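Local coordinates for protein glycoside hydrolase, GH17 family (Formosa sp. Hel1_33_131, PDB 6FCG) that probably hydrolyses internal beta-1,3-glucosidic bonds of the algal storage glucan laminarin, as an endo-laminarinase, at residues 73-78 against 104-109; 145-150 against 189-194; 330-335 against 347-352; 94-99 against 151-156. All blocks are in the same frame, centred on the assembly; numbering follows the deposited sequence.

In the fold
All four contacts belong to one (beta/alpha)-barrel. Interactions 1, 4 and 2 follow one another round its outer layer of helices: helix 95-109 serves both interaction 1 and interaction 4, whose centres are about 16 Å apart, and helix 143-156 serves both interaction 4 and interaction 2, about 13 Å apart. Val-151 CG2 meets Leu-192 CD2 at 3.4 Å where the latter two join. Interaction 3 lies where the barrel probably closes, between strands 301-305 and 50-53, its centre about 9 Å from that of the chain, and it touches interaction 1 through Leu-78 and Ala-352. In this clan the active site lies at the C-terminal ends of the barrel strands.

Interaction 1: residues 73-78 against 104-109; sequences EDMKIL and RELKNE
Met-75, which meets Leu-106 across the contact, follows a residue whose carboxylate is firmly held: Asp-74 OD1 takes salt bridges from both Arg-58 and Arg-397, while OD2 bonds to the hydroxyl of Tyr-54. Asp-74 takes no part in the helix contact, whereas the next residue, Met-75, points its CB at the neighbouring helix. Leu-106 divides its two methyls between two partners. CD1 lies against the root of Met-75, 3.4 Å from Met-75 CB, and the two side chains cross at about a right angle. Bends at chi2 and chi3 of Met-75 then carry its sulfur end away from Leu-106. The other methyl meets the aliphatic part of Lys-76, with Leu-106 CD2 3.7 Å from Lys-76 CE and 4.0 Å from Lys-76 CG. Lys-76 NZ goes on past, remaining 5.4 Å from Glu-109 OE2, too far for an ion pair. Lys-72, one turn earlier, does bridge both Glu-105 and Glu-109. With an alanine at Leu-106 both methyls go, and Met-75 CB and the lysine chain would probably be left facing a gap. Helices 68-80 and 95-109, flanking strand 83-87 in sequence, pack here as neighbours in the outer layer of a TIM barrel.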
# COMPACT_ATOMS: atom_id res chain seq x y z
N GLU A 73 31.12 -35.81 12.12
CA GLU A 73 31.61 -34.43 12.05
C GLU A 73 30.81 -33.51 12.99
O GLU A 73 31.38 -32.82 13.83
CB GLU A 73 31.57 -33.91 10.61
CG GLU A 73 32.60 -34.50 9.66
CD GLU A 73 32.45 -34.06 8.20
OE1 GLU A 73 31.33 -33.73 7.75
OE2 GLU A 73 33.48 -34.00 7.49
N ASP A 74 29.47 -33.58 12.91
CA ASP A 74 28.59 -32.75 13.74
C ASP A 74 28.72 -33.06 15.21
O ASP A 74 28.80 -32.16 16.05
CB ASP A 74 27.12 -32.90 13.33
CG ASP A 74 26.84 -32.36 11.95
OD1 ASP A 74 27.75 -31.77 11.34
OD2 ASP A 74 25.71 -32.54 11.43
N MET A 75 28.73 -34.34 15.52
CA MET A 75 28.85 -34.77 16.89
C MET A 75 30.13 -34.25 17.51
O MET A 75 30.11 -33.81 18.66
CB MET A 75 28.79 -36.29 17.01
CG MET A 75 27.48 -36.97 16.64
SD MET A 75 26.00 -36.38 17.45
CE MET A 75 25.38 -35.19 16.24
N LYS A 76 31.24 -34.31 16.76
CA LYS A 76 32.51 -33.83 17.29
C LYS A 76 32.44 -32.34 17.59
O LYS A 76 32.87 -31.91 18.66
CB LYS A 76 33.69 -34.15 16.36
CG LYS A 76 33.99 -35.64 16.19
CD LYS A 76 35.43 -35.91 15.73
CE LYS A 76 35.60 -37.22 14.97
NZ LYS A 76 36.02 -37.08 13.56
N ILE A 77 31.87 -31.57 16.65
CA ILE A 77 31.65 -30.13 16.82
C ILE A 77 30.79 -29.81 18.06
O ILE A 77 31.12 -28.90 18.85
CB ILE A 77 31.00 -29.51 15.57
CG1 ILE A 77 31.97 -29.52 14.41
CG2 ILE A 77 30.53 -28.07 15.83
CD1 ILE A 77 31.31 -29.46 13.06
N LEU A 78 29.68 -30.50 18.22
CA LEU A 78 28.80 -30.23 19.34
C LEU A 78 29.47 -30.59 20.64
O LEU A 78 29.29 -29.90 21.66
CB LEU A 78 27.47 -30.99 19.19
CG LEU A 78 26.60 -30.59 18.01
CD1 LEU A 78 25.30 -31.38 18.05
CD2 LEU A 78 26.30 -29.10 18.01
N ARG A 104 27.64 -44.18 18.63
CA ARG A 104 28.23 -45.45 19.05
C ARG A 104 29.65 -45.60 18.52
O ARG A 104 30.56 -45.90 19.30
CB ARG A 104 27.39 -46.65 18.67
CG ARG A 104 28.01 -47.95 19.15
CD ARG A 104 27.20 -49.18 18.84
NE ARG A 104 25.98 -49.53 19.61
CZ ARG A 104 25.63 -49.18 20.86
NH1 ARG A 104 26.35 -48.36 21.67
NH2 ARG A 104 24.46 -49.66 21.30
N GLU A 105 29.86 -45.35 17.23
CA GLU A 105 31.22 -45.38 16.68
C GLU A 105 32.18 -44.45 17.42
O GLU A 105 33.30 -44.85 17.75
CB GLU A 105 31.25 -45.05 15.20
CG GLU A 105 30.82 -46.21 14.30
CD GLU A 105 31.01 -45.91 12.82
OE1 GLU A 105 30.25 -46.47 12.00
OE2 GLU A 105 31.92 -45.11 12.46
N LEU A 106 31.75 -43.21 17.70
CA LEU A 106 32.61 -42.27 18.42
C LEU A 106 32.92 -42.68 19.86
O LEU A 106 33.98 -42.37 20.36
CB LEU A 106 32.04 -40.85 18.43
CG LEU A 106 31.86 -40.12 17.12
CD1 LEU A 106 30.80 -39.06 17.24
CD2 LEU A 106 33.15 -39.48 16.61
N LYS A 107 31.98 -43.35 20.53
CA LYS A 107 32.22 -43.87 21.87
C LYS A 107 33.20 -45.08 21.88
O LYS A 107 33.94 -45.25 22.84
CB LYS A 107 30.91 -44.25 22.58
CG LYS A 107 29.97 -43.07 22.76
CD LYS A 107 28.74 -43.30 23.62
CE LYS A 107 28.89 -44.23 24.80
NZ LYS A 107 27.73 -44.05 25.69
N ASN A 108 33.21 -45.88 20.81
CA ASN A 108 34.21 -46.93 20.65
C ASN A 108 35.59 -46.37 20.34
O ASN A 108 36.57 -46.94 20.80
CB ASN A 108 33.82 -47.90 19.55
CG ASN A 108 32.51 -48.62 19.83
OD1 ASN A 108 32.11 -48.77 20.96
ND2 ASN A 108 31.85 -49.11 18.77
N GLU A 109 35.66 -45.27 19.58
CA GLU A 109 36.93 -44.60 19.27
C GLU A 109 37.55 -43.91 20.47
O GLU A 109 38.76 -43.85 20.60
CB GLU A 109 36.77 -43.55 18.17
CG GLU A 109 36.66 -44.15 16.78
CD GLU A 109 36.24 -43.12 15.68
OE1 GLU A 109 35.59 -43.51 14.67
OE2 GLU A 109 36.60 -41.92 15.81

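Interaction 2: residues 145-150 against 189-194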
# COMPACT_ATOMS: atom_id res chain seq x y z
N SER A 145 3.70 -48.21 14.43
CA SER A 145 5.02 -48.65 14.02
C SER A 145 6.12 -47.61 14.33
O SER A 145 7.28 -47.99 14.58
CB SER A 145 5.03 -49.04 12.56
OG SER A 145 4.75 -47.91 11.77
N GLU A 146 5.78 -46.32 14.31
CA GLU A 146 6.71 -45.28 14.72
C GLU A 146 7.07 -45.47 16.21
O GLU A 146 8.23 -45.40 16.60
CB GLU A 146 6.13 -43.90 14.45
CG GLU A 146 6.90 -42.66 14.93
CD GLU A 146 8.00 -42.15 13.99
OE1 GLU A 146 8.88 -41.27 14.30
OE2 GLU A 146 7.96 -42.67 12.89
N ILE A 147 6.07 -45.73 17.04
CA ILE A 147 6.35 -46.01 18.45
C ILE A 147 7.22 -47.29 18.56
O ILE A 147 8.20 -47.30 19.32
CB ILE A 147 5.04 -46.12 19.28
CG1 ILE A 147 4.36 -44.74 19.38
CG2 ILE A 147 5.31 -46.72 20.66
CD1 ILE A 147 5.06 -43.70 20.23
N ASP A 148 6.88 -48.35 17.80
CA ASP A 148 7.69 -49.58 17.81
C ASP A 148 9.14 -49.30 17.44
O ASP A 148 10.05 -49.83 18.07
CB ASP A 148 7.13 -50.68 16.85
CG ASP A 148 5.76 -51.25 17.29
OD1 ASP A 148 5.35 -51.09 18.47
OD2 ASP A 148 5.07 -51.81 16.41
N ARG A 149 9.37 -48.49 16.42
CA ARG A 149 10.74 -48.22 16.00
C ARG A 149 11.53 -47.42 17.07
O ARG A 149 12.74 -47.60 17.21
CB ARG A 149 10.78 -47.52 14.65
CG ARG A 149 10.49 -48.43 13.47
CD ARG A 149 10.60 -47.71 12.12
NE ARG A 149 9.79 -46.49 12.01
CZ ARG A 149 8.55 -46.38 11.51
NH1 ARG A 149 7.89 -47.44 11.10
NH2 ARG A 149 7.95 -45.18 11.48
N ALA A 150 10.84 -46.56 17.79
CA ALA A 150 11.43 -45.76 18.84
C ALA A 150 11.87 -46.67 19.96
O ALA A 150 12.96 -46.53 20.51
CB ALA A 150 10.41 -44.74 19.36
N VAL A 189 1.95 -42.59 25.46
CA VAL A 189 2.75 -42.43 26.66
C VAL A 189 2.46 -43.63 27.57
O VAL A 189 3.38 -44.21 28.12
CB VAL A 189 2.46 -41.09 27.37
CG1 VAL A 189 3.04 -41.05 28.78
CG2 VAL A 189 3.04 -39.95 26.56
N ASN A 190 1.19 -43.98 27.74
CA ASN A 190 0.81 -45.07 28.64
C ASN A 190 1.37 -46.39 28.14
O ASN A 190 1.80 -47.20 28.94
CB ASN A 190 -0.72 -45.16 28.83
CG ASN A 190 -1.25 -44.17 29.89
OD1 ASN A 190 -0.51 -43.69 30.76
ND2 ASN A 190 -2.54 -43.90 29.84
N HIS A 191 1.35 -46.59 26.83
CA HIS A 191 1.95 -47.77 26.22
C HIS A 191 3.43 -47.91 26.62
O HIS A 191 3.87 -48.99 27.00
CB HIS A 191 1.82 -47.66 24.71
CG HIS A 191 2.51 -48.74 23.94
ND1 HIS A 191 1.92 -49.95 23.62
CD2 HIS A 191 3.74 -48.77 23.36
CE1 HIS A 191 2.76 -50.68 22.91
NE2 HIS A 191 3.87 -49.99 22.74
N LEU A 192 4.16 -46.80 26.52
CA LEU A 192 5.58 -46.77 26.86
C LEU A 192 5.84 -46.94 28.37
O LEU A 192 6.77 -47.65 28.74
CB LEU A 192 6.24 -45.47 26.35
CG LEU A 192 6.37 -45.30 24.83
CD1 LEU A 192 6.95 -43.93 24.51
CD2 LEU A 192 7.24 -46.36 24.18
N GLN A 193 5.02 -46.32 29.21
CA GLN A 193 5.12 -46.53 30.67
C GLN A 193 4.83 -47.99 31.08
O GLN A 193 5.45 -48.50 32.01
CB GLN A 193 4.18 -45.61 31.45
CG GLN A 193 4.44 -44.10 31.34
CD GLN A 193 5.81 -43.66 31.83
OE1 GLN A 193 6.65 -44.49 32.15
NE2 GLN A 193 6.02 -42.36 31.94
N ALA A 194 3.92 -48.64 30.36
CA ALA A 194 3.59 -50.07 30.55
C ALA A 194 4.74 -51.00 30.12
O ALA A 194 5.05 -51.95 30.84
CB ALA A 194 2.31 -50.45 29.81
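Ile-147 gives up the most surface here, and a single methyl does the work: its CG2 reaches His-191 CD2 at 3.7 Å and Leu-192 CD2 at 4.0 Å. That branch is directed opposite the backbone N of Ile-147, which brings it across to two successive residues of helix 182-197. The imidazole approaches obliquely, its CD2 nearest and NE2 4.1 Å from Ile-147 CG2, and the two side chains lie alongside each other, pointing contrary ways. Leu-192 supplies the more deeply buried partner. The two helices are consecutive outer helices of the (beta/alpha)-barrel, with strand 161-168 between them in sequence; Leu-192 also rests on Ile-164 and Val-166 of that strand and on Ile-207 of the next. The imidazole sits nearer the solvent side and makes an edge-to-face pair with Trp-188. Asp-148 OD1 stays 4.7 Å from His-191 NE2, beyond bonding range. Another flank of helix 143-156 is polar: Arg-149 NH2 bridges Glu-146 OE2 at 2.9 Å, on the anti side of OE2 but 28° out of the carboxylate plane, and tilted from the guanidinium plane as well. Glu-146 OE1 accepts from the backbone N of Val-91 and of Trp-122, and Arg-149 NE donates to Val-91 O.

Interaction 3: residues 330-335 against 347-352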
# COMPACT_ATOMS: atom_id res chain seq x y z
N ALA A 330 22.32 -14.22 19.26
CA ALA A 330 23.28 -14.42 20.33
C ALA A 330 22.76 -13.92 21.68
O ALA A 330 22.88 -14.62 22.70
CB ALA A 330 24.60 -13.74 20.00
N ILE A 331 22.17 -12.74 21.69
CA ILE A 331 21.58 -12.22 22.92
C ILE A 331 20.50 -13.16 23.47
O ILE A 331 20.48 -13.48 24.66
CB ILE A 331 21.02 -10.80 22.73
CG1 ILE A 331 22.17 -9.82 22.51
CG2 ILE A 331 20.21 -10.38 23.96
CD1 ILE A 331 21.73 -8.48 21.95
N PHE A 332 19.63 -13.64 22.59
CA PHE A 332 18.57 -14.54 23.01
C PHE A 332 19.13 -15.86 23.54
O PHE A 332 18.73 -16.30 24.62
CB PHE A 332 17.57 -14.79 21.86
CG PHE A 332 16.36 -15.57 22.28
CD1 PHE A 332 15.38 -14.98 23.07
CD2 PHE A 332 16.19 -16.89 21.89
CE1 PHE A 332 14.26 -15.68 23.46
CE2 PHE A 332 15.06 -17.60 22.26
CZ PHE A 332 14.09 -17.00 23.05
N TYR A 333 20.05 -16.46 22.78
CA TYR A 333 20.68 -17.73 23.16
C TYR A 333 21.28 -17.65 24.57
O TYR A 333 21.02 -18.53 25.40
CB TYR A 333 21.79 -18.11 22.17
CG TYR A 333 22.49 -19.39 22.52
CD1 TYR A 333 21.88 -20.62 22.31
CD2 TYR A 333 23.78 -19.37 23.05
CE1 TYR A 333 22.54 -21.81 22.61
CE2 TYR A 333 24.45 -20.55 23.36
CZ TYR A 333 23.83 -21.76 23.15
OH TYR A 333 24.54 -22.89 23.49
N ASN A 334 22.05 -16.60 24.84
CA ASN A 334 22.69 -16.40 26.14
C ASN A 334 21.72 -16.12 27.27
O ASN A 334 21.91 -16.65 28.38
CB ASN A 334 23.75 -15.28 26.08
CG ASN A 334 24.91 -15.65 25.18
OD1 ASN A 334 25.33 -16.81 25.10
ND2 ASN A 334 25.45 -14.67 24.52
N HIS A 335 20.68 -15.34 27.00
CA HIS A 335 19.63 -15.12 28.01
C HIS A 335 18.93 -16.43 28.37
O HIS A 335 18.62 -16.66 29.55
CB HIS A 335 18.56 -14.12 27.55
CG HIS A 335 18.92 -12.67 27.74
ND1 HIS A 335 19.78 -12.20 28.72
CD2 HIS A 335 18.47 -11.57 27.10
CE1 HIS A 335 19.87 -10.89 28.63
NE2 HIS A 335 19.08 -10.48 27.66
N CYS A 347 17.52 -26.92 28.16
CA CYS A 347 16.97 -26.23 27.03
C CYS A 347 17.54 -26.85 25.76
O CYS A 347 18.71 -26.65 25.45
CB CYS A 347 17.30 -24.74 27.06
SG CYS A 347 16.60 -23.91 25.61
N PHE A 348 16.68 -27.54 25.00
CA PHE A 348 17.07 -28.13 23.73
C PHE A 348 16.95 -27.02 22.70
O PHE A 348 16.01 -26.97 21.93
CB PHE A 348 16.18 -29.32 23.40
CG PHE A 348 16.42 -30.52 24.31
CD1 PHE A 348 15.86 -30.59 25.58
CD2 PHE A 348 17.22 -31.58 23.89
CE1 PHE A 348 16.09 -31.68 26.39
CE2 PHE A 348 17.44 -32.66 24.69
CZ PHE A 348 16.88 -32.72 25.95
N TYR A 349 17.95 -26.14 22.66
CA TYR A 349 17.83 -24.90 21.95
C TYR A 349 17.74 -25.20 20.44
O TYR A 349 18.44 -26.11 19.93
CB TYR A 349 19.01 -23.96 22.29
CG TYR A 349 18.93 -22.64 21.53
CD1 TYR A 349 18.24 -21.59 22.04
CD2 TYR A 349 19.56 -22.48 20.31
CE1 TYR A 349 18.14 -20.41 21.36
CE2 TYR A 349 19.46 -21.31 19.61
CZ TYR A 349 18.75 -20.27 20.16
OH TYR A 349 18.65 -19.07 19.50
N PHE A 350 16.91 -24.45 19.73
CA PHE A 350 16.74 -24.64 18.30
C PHE A 350 17.54 -23.61 17.49
O PHE A 350 17.22 -22.40 17.51
CB PHE A 350 15.26 -24.56 17.92
CG PHE A 350 14.97 -25.25 16.65
CD1 PHE A 350 14.74 -26.61 16.64
CD2 PHE A 350 15.04 -24.58 15.44
CE1 PHE A 350 14.55 -27.30 15.45
CE2 PHE A 350 14.85 -25.26 14.24
CZ PHE A 350 14.61 -26.64 14.26
N GLU A 351 18.61 -24.02 16.78
CA GLU A 351 19.07 -25.41 16.60
C GLU A 351 20.60 -25.41 16.40
O GLU A 351 21.22 -24.34 16.35
CB GLU A 351 18.31 -26.15 15.47
CG GLU A 351 18.71 -25.84 14.05
CD GLU A 351 18.04 -26.63 12.95
OE1 GLU A 351 18.20 -27.86 12.83
OE2 GLU A 351 17.39 -25.93 12.15
N ALA A 352 21.21 -26.58 16.29
CA ALA A 352 22.66 -26.64 16.12
C ALA A 352 23.12 -26.03 14.80
O ALA A 352 23.92 -25.08 14.81
CB ALA A 352 23.17 -28.07 16.24
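Tyr-333, on the helical segment 330-335, and Tyr-349, on the non-helical segment 347-352, bring the two backbones nearest each other, with Tyr-333 CA and Tyr-349 CA 7.8 Å apart. Both tyrosines have CG anti to their own backbone N (chi1 179° in each), and the rings meet between helix and chain. The pair is T-shaped: Tyr-333 turns an edge onto the face of Tyr-349, the planes at 83° and the two ring centroids 4.8 Å apart. Tyr-333 CD1 stands over the middle of the Tyr-349 ring, 3.6 Å from Tyr-349 CD2 and 3.7 Å from Tyr-349 CG, so one C-H edge addresses the pi cloud. Phe-332 comes to the rim of the same ring instead. Its CD2 lies near the plane of Tyr-349, 4.1 Å from Tyr-349 CE1. Beyond the rings, Tyr-333 OH bonds to Arg-337 NH1, and Tyr-349 OH has a weak bond with Trp-308 N. A leucine in place of Tyr-349 would have neither ring face nor hydroxyl, and would probably leave the edge of Tyr-333 without its aromatic partner and Trp-308 N without its weak bond. Segment 347-352 makes backbone hydrogen bonds to Ile-303 and Ser-53, so it lies between strands 301-305 and 50-53 and bonds to both; a cis peptide precedes Glu-351. The arrangement is consistent with the closure of a TIM barrel, the segment probably taking the eighth-strand position, with the preceding helix 326-342 packed outside it.

Interaction 4: residues 94-99 against 151-156; sequences AHTSNI and VALAQE
Leu-153 has its CG beside the backbone N (chi1 -67°) and an extended second torsion (chi2 172°), which places its two methyls against Thr-96 and Ser-97. In Thr-96 the first torsion keeps OG1 beside the backbone N, and the methyl CG2 is the branch that meets the leucine. The fork of Leu-153 then serves both residues. Leu-153 CD2 comes to 4.2 Å from Ser-97 CB, and Leu-153 CD1 to 4.3 Å from Thr-96 CG2. These are loose van der Waals contacts made by carbon alone, one leucine laid against two small side chains. The small size of Ser-97 goes with a close approach of the helices, its CA only 7.1 Å from Leu-153 CA. Thr-96 OG1, on the other branch, is bonded to the carbonyl oxygen of Asn-90. Val-91 touches both Thr-96 and Leu-153 and fills in beside the pair. Helices 95-109 and 143-156 are neighbours on the outside of the barrel: Thr-96 reaches in to Met-117 of strand 116-121, while Ile-99 turns to Met-75 of helix 68-80 and Val-151 to Leu-195 of helix 182-197.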
# COMPACT_ATOMS: atom_id res chain seq x y z
N ALA A 94 15.76 -42.56 8.27
CA ALA A 94 16.97 -43.21 8.83
C ALA A 94 17.80 -42.31 9.76
O ALA A 94 18.59 -42.82 10.55
CB ALA A 94 17.85 -43.69 7.68
N HIS A 95 17.63 -40.99 9.59
CA HIS A 95 18.42 -39.98 10.27
C HIS A 95 18.71 -40.23 11.77
O HIS A 95 19.84 -40.19 12.20
CB HIS A 95 17.69 -38.65 10.03
CG HIS A 95 18.29 -37.47 10.72
ND1 HIS A 95 17.69 -36.84 11.80
CD2 HIS A 95 19.41 -36.75 10.45
CE1 HIS A 95 18.43 -35.81 12.18
NE2 HIS A 95 19.48 -35.75 11.39
N THR A 96 17.68 -40.51 12.58
CA THR A 96 17.86 -40.67 14.01
C THR A 96 18.68 -41.91 14.33
O THR A 96 19.53 -41.90 15.19
CB THR A 96 16.50 -40.75 14.70
OG1 THR A 96 15.86 -39.47 14.56
CG2 THR A 96 16.61 -41.16 16.17
N SER A 97 18.33 -42.99 13.66
CA SER A 97 19.04 -44.25 13.74
C SER A 97 20.51 -44.07 13.37
O SER A 97 21.40 -44.61 14.01
CB SER A 97 18.34 -45.27 12.82
OG SER A 97 19.11 -46.42 12.61
N ASN A 98 20.77 -43.30 12.33
CA ASN A 98 22.15 -43.05 11.93
C ASN A 98 22.92 -42.18 12.94
O ASN A 98 24.13 -42.36 13.08
CB ASN A 98 22.23 -42.46 10.53
CG ASN A 98 21.78 -43.45 9.48
OD1 ASN A 98 21.98 -44.66 9.62
ND2 ASN A 98 21.23 -42.96 8.41
N ILE A 99 22.23 -41.30 13.66
CA ILE A 99 22.89 -40.49 14.68
C ILE A 99 23.34 -41.41 15.81
O ILE A 99 24.45 -41.30 16.31
CB ILE A 99 22.00 -39.37 15.20
CG1 ILE A 99 21.71 -38.39 14.03
CG2 ILE A 99 22.68 -38.60 16.32
CD1 ILE A 99 20.60 -37.41 14.30
N VAL A 151 10.99 -47.60 20.30
CA VAL A 151 11.26 -48.59 21.34
C VAL A 151 12.48 -49.45 21.00
O VAL A 151 13.38 -49.61 21.83
CB VAL A 151 10.00 -49.46 21.60
CG1 VAL A 151 10.32 -50.73 22.39
CG2 VAL A 151 8.93 -48.65 22.32
N ALA A 152 12.51 -49.96 19.77
CA ALA A 152 13.64 -50.74 19.26
C ALA A 152 14.97 -49.99 19.38
O ALA A 152 15.99 -50.58 19.80
CB ALA A 152 13.41 -51.18 17.81
N LEU A 153 14.97 -48.70 19.04
CA LEU A 153 16.17 -47.87 19.18
C LEU A 153 16.57 -47.64 20.63
O LEU A 153 17.75 -47.66 20.93
CB LEU A 153 16.00 -46.55 18.45
CG LEU A 153 15.92 -46.70 16.92
CD1 LEU A 153 15.56 -45.35 16.30
CD2 LEU A 153 17.20 -47.28 16.32
N ALA A 154 15.61 -47.44 21.52
CA ALA A 154 15.94 -47.26 22.93
C ALA A 154 16.56 -48.53 23.51
O ALA A 154 17.40 -48.47 24.43
CB ALA A 154 14.69 -46.87 23.72
N GLN A 155 16.12 -49.68 22.98
CA GLN A 155 16.64 -50.99 23.35
C GLN A 155 18.02 -51.26 22.77
O GLN A 155 18.86 -51.75 23.48
CB GLN A 155 15.67 -52.09 22.93
CG GLN A 155 14.39 -52.12 23.76
CD GLN A 155 13.28 -52.99 23.17
OE1 GLN A 155 13.27 -53.30 21.98
NE2 GLN A 155 12.32 -53.34 23.99
N GLU A 156 18.26 -51.01 21.49
CA GLU A 156 19.58 -51.24 20.92
C GLU A 156 20.62 -50.26 21.49
O GLU A 156 21.79 -50.61 21.55
CB GLU A 156 19.57 -51.15 19.38
CG GLU A 156 20.84 -51.66 18.68
CD GLU A 156 20.74 -51.63 17.13
OE1 GLU A 156 19.66 -51.32 16.55
OE2 GLU A 156 21.75 -51.89 16.44